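Local structure of peptidoglycan-N-acetylmuramic acid deacetylase PdaA (Bacillus subtilis, 1NY1) at residues I6-K11 with S27-Y32. The protein removes the acetyl group from N-acetylmuramic acid residues of peptidoglycan, a step toward the muramic delta-lactam of the spore cortex that is required for germination. Numbering follows the deposited sequence.
Sequences INWGFK and SLIEKY
Ile6 and Trp8 meet Leu28 and Ile29 where the N-terminal part of this NodB-type polysaccharide deacetylase folds back on itself: Ile6 of strand 6-7 and Trp8, just past it, pack against helix 23-31. The pairing is a worked example of how two well-separated backbones, with Trp8 CA and Ile29 CA 10.6 Å apart, can be joined by apolar side chains alone. Ile6 and Leu28 reach toward each other tip to tip, methyl against methyl, with Ile6 CD1 3.7 Å from Leu28 CD1. With CG1 of Ile6 beside the backbone N (chi1 -56°) and an extended second torsion (chi2 175°), CD1 is held out at the tip of the side chain. The second pair approaches differently: the indole of Trp8 and the side chain of Ile29 cross at about a right angle, and the six-membered ring meets the branch methyl CG2 obliquely. At its other end the indole is anchored, NE1 hydrogen-bonded to Trp164 O while Phe163 stacks on the ring, and Tyr36 touches both Trp8 and Ile29. Strand 6-7 is itself held by antiparallel pairing with strand 145-146, and Glu148, just beyond that strand, takes a salt bridge from Lys31 and a hydrogen bond from Tyr32, tying the C-terminal end of segment 27-32 to the start of helix 148-156. The touch of Trp8 on the helix comes down to CZ3, 4.0 Å from Ile29 CG2.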
# COMPACT_ATOMS: atom_id res chain seq x y z
N ILE A 6 -14.81 2.24 10.35
CA ILE A 6 -15.11 1.90 8.97
C ILE A 6 -13.99 1.00 8.45
O ILE A 6 -12.82 1.33 8.58
CB ILE A 6 -15.16 3.17 8.08
CG1 ILE A 6 -16.17 4.17 8.64
CG2 ILE A 6 -15.54 2.80 6.65
CD1 ILE A 6 -16.20 5.49 7.90
N ASN A 7 -14.35 -0.16 7.90
CA ASN A 7 -13.34 -1.06 7.36
C ASN A 7 -13.31 -0.89 5.85
O ASN A 7 -14.34 -1.02 5.18
CB ASN A 7 -13.66 -2.53 7.71
CG ASN A 7 -13.52 -2.83 9.19
OD1 ASN A 7 -13.38 -3.99 9.59
ND2 ASN A 7 -13.57 -1.79 10.02
N TRP A 8 -12.14 -0.58 5.30
CA TRP A 8 -12.05 -0.40 3.86
C TRP A 8 -12.38 -1.71 3.14
O TRP A 8 -11.70 -2.71 3.33
CB TRP A 8 -10.66 0.07 3.44
CG TRP A 8 -10.63 0.41 2.00
CD1 TRP A 8 -10.05 -0.31 0.99
CD2 TRP A 8 -11.32 1.49 1.38
NE1 TRP A 8 -10.35 0.27 -0.23
CE2 TRP A 8 -11.12 1.38 -0.01
CE3 TRP A 8 -12.09 2.56 1.87
CZ2 TRP A 8 -11.67 2.28 -0.92
CZ3 TRP A 8 -12.64 3.46 0.96
CH2 TRP A 8 -12.42 3.32 -0.42
N GLY A 9 -13.43 -1.67 2.33
CA GLY A 9 -13.86 -2.83 1.58
C GLY A 9 -14.57 -2.36 0.32
O GLY A 9 -15.00 -1.21 0.24
N PHE A 10 -14.69 -3.24 -0.66
CA PHE A 10 -15.33 -2.87 -1.91
C PHE A 10 -15.54 -4.12 -2.76
O PHE A 10 -14.81 -5.10 -2.63
CB PHE A 10 -14.43 -1.90 -2.68
CG PHE A 10 -13.08 -2.47 -3.00
CD1 PHE A 10 -12.89 -3.23 -4.15
CD2 PHE A 10 -12.04 -2.35 -2.09
CE1 PHE A 10 -11.67 -3.86 -4.39
CE2 PHE A 10 -10.82 -2.99 -2.32
CZ PHE A 10 -10.63 -3.74 -3.47
N LYS A 11 -16.54 -4.07 -3.64
CA LYS A 11 -16.81 -5.18 -4.54
C LYS A 11 -15.60 -5.24 -5.45
O LYS A 11 -15.16 -4.22 -5.98
CB LYS A 11 -18.06 -4.91 -5.37
CG LYS A 11 -19.32 -4.71 -4.56
CD LYS A 11 -20.18 -5.96 -4.54
CE LYS A 11 -20.82 -6.22 -5.91
NZ LYS A 11 -21.77 -5.14 -6.31
N SER A 27 -17.42 10.06 -1.18
CA SER A 27 -17.53 11.42 -0.65
C SER A 27 -16.64 11.62 0.57
O SER A 27 -15.98 12.65 0.70
CB SER A 27 -18.98 11.73 -0.29
OG SER A 27 -19.80 11.80 -1.44
N LEU A 28 -16.64 10.64 1.47
CA LEU A 28 -15.84 10.73 2.69
C LEU A 28 -14.35 10.85 2.40
O LEU A 28 -13.69 11.78 2.88
CB LEU A 28 -16.07 9.51 3.57
CG LEU A 28 -16.32 9.77 5.06
CD1 LEU A 28 -16.00 8.51 5.84
CD2 LEU A 28 -15.44 10.92 5.55
N ILE A 29 -13.82 9.92 1.62
CA ILE A 29 -12.40 9.93 1.30
C ILE A 29 -11.97 11.20 0.56
O ILE A 29 -10.92 11.77 0.86
CB ILE A 29 -12.01 8.70 0.45
CG1 ILE A 29 -12.80 8.69 -0.85
CG2 ILE A 29 -12.26 7.43 1.25
CD1 ILE A 29 -12.30 7.68 -1.85
N GLU A 30 -12.79 11.64 -0.39
CA GLU A 30 -12.47 12.84 -1.15
C GLU A 30 -12.48 14.09 -0.28
O GLU A 30 -11.73 15.04 -0.53
CB GLU A 30 -13.44 13.01 -2.32
CG GLU A 30 -13.26 11.96 -3.42
CD GLU A 30 -11.87 12.00 -4.03
OE1 GLU A 30 -11.50 13.04 -4.61
OE2 GLU A 30 -11.14 10.98 -3.93
N LYS A 31 -13.32 14.09 0.75
CA LYS A 31 -13.39 15.24 1.65
C LYS A 31 -12.06 15.37 2.38
O LYS A 31 -11.72 16.44 2.89
CB LYS A 31 -14.51 15.05 2.67
CG LYS A 31 -14.66 16.23 3.62
CD LYS A 31 -15.56 15.92 4.80
CE LYS A 31 -16.97 15.53 4.37
NZ LYS A 31 -17.85 15.33 5.56
N TYR A 32 -11.31 14.28 2.44
CA TYR A 32 -10.02 14.27 3.13
C TYR A 32 -8.86 13.91 2.21
O TYR A 32 -7.79 13.53 2.67
CB TYR A 32 -10.10 13.31 4.32
CG TYR A 32 -11.06 13.78 5.39
CD1 TYR A 32 -10.74 14.84 6.23
CD2 TYR A 32 -12.34 13.22 5.50
CE1 TYR A 32 -11.66 15.33 7.16
CE2 TYR A 32 -13.26 13.70 6.43
CZ TYR A 32 -12.91 14.76 7.25
OH TYR A 32 -13.83 15.26 8.15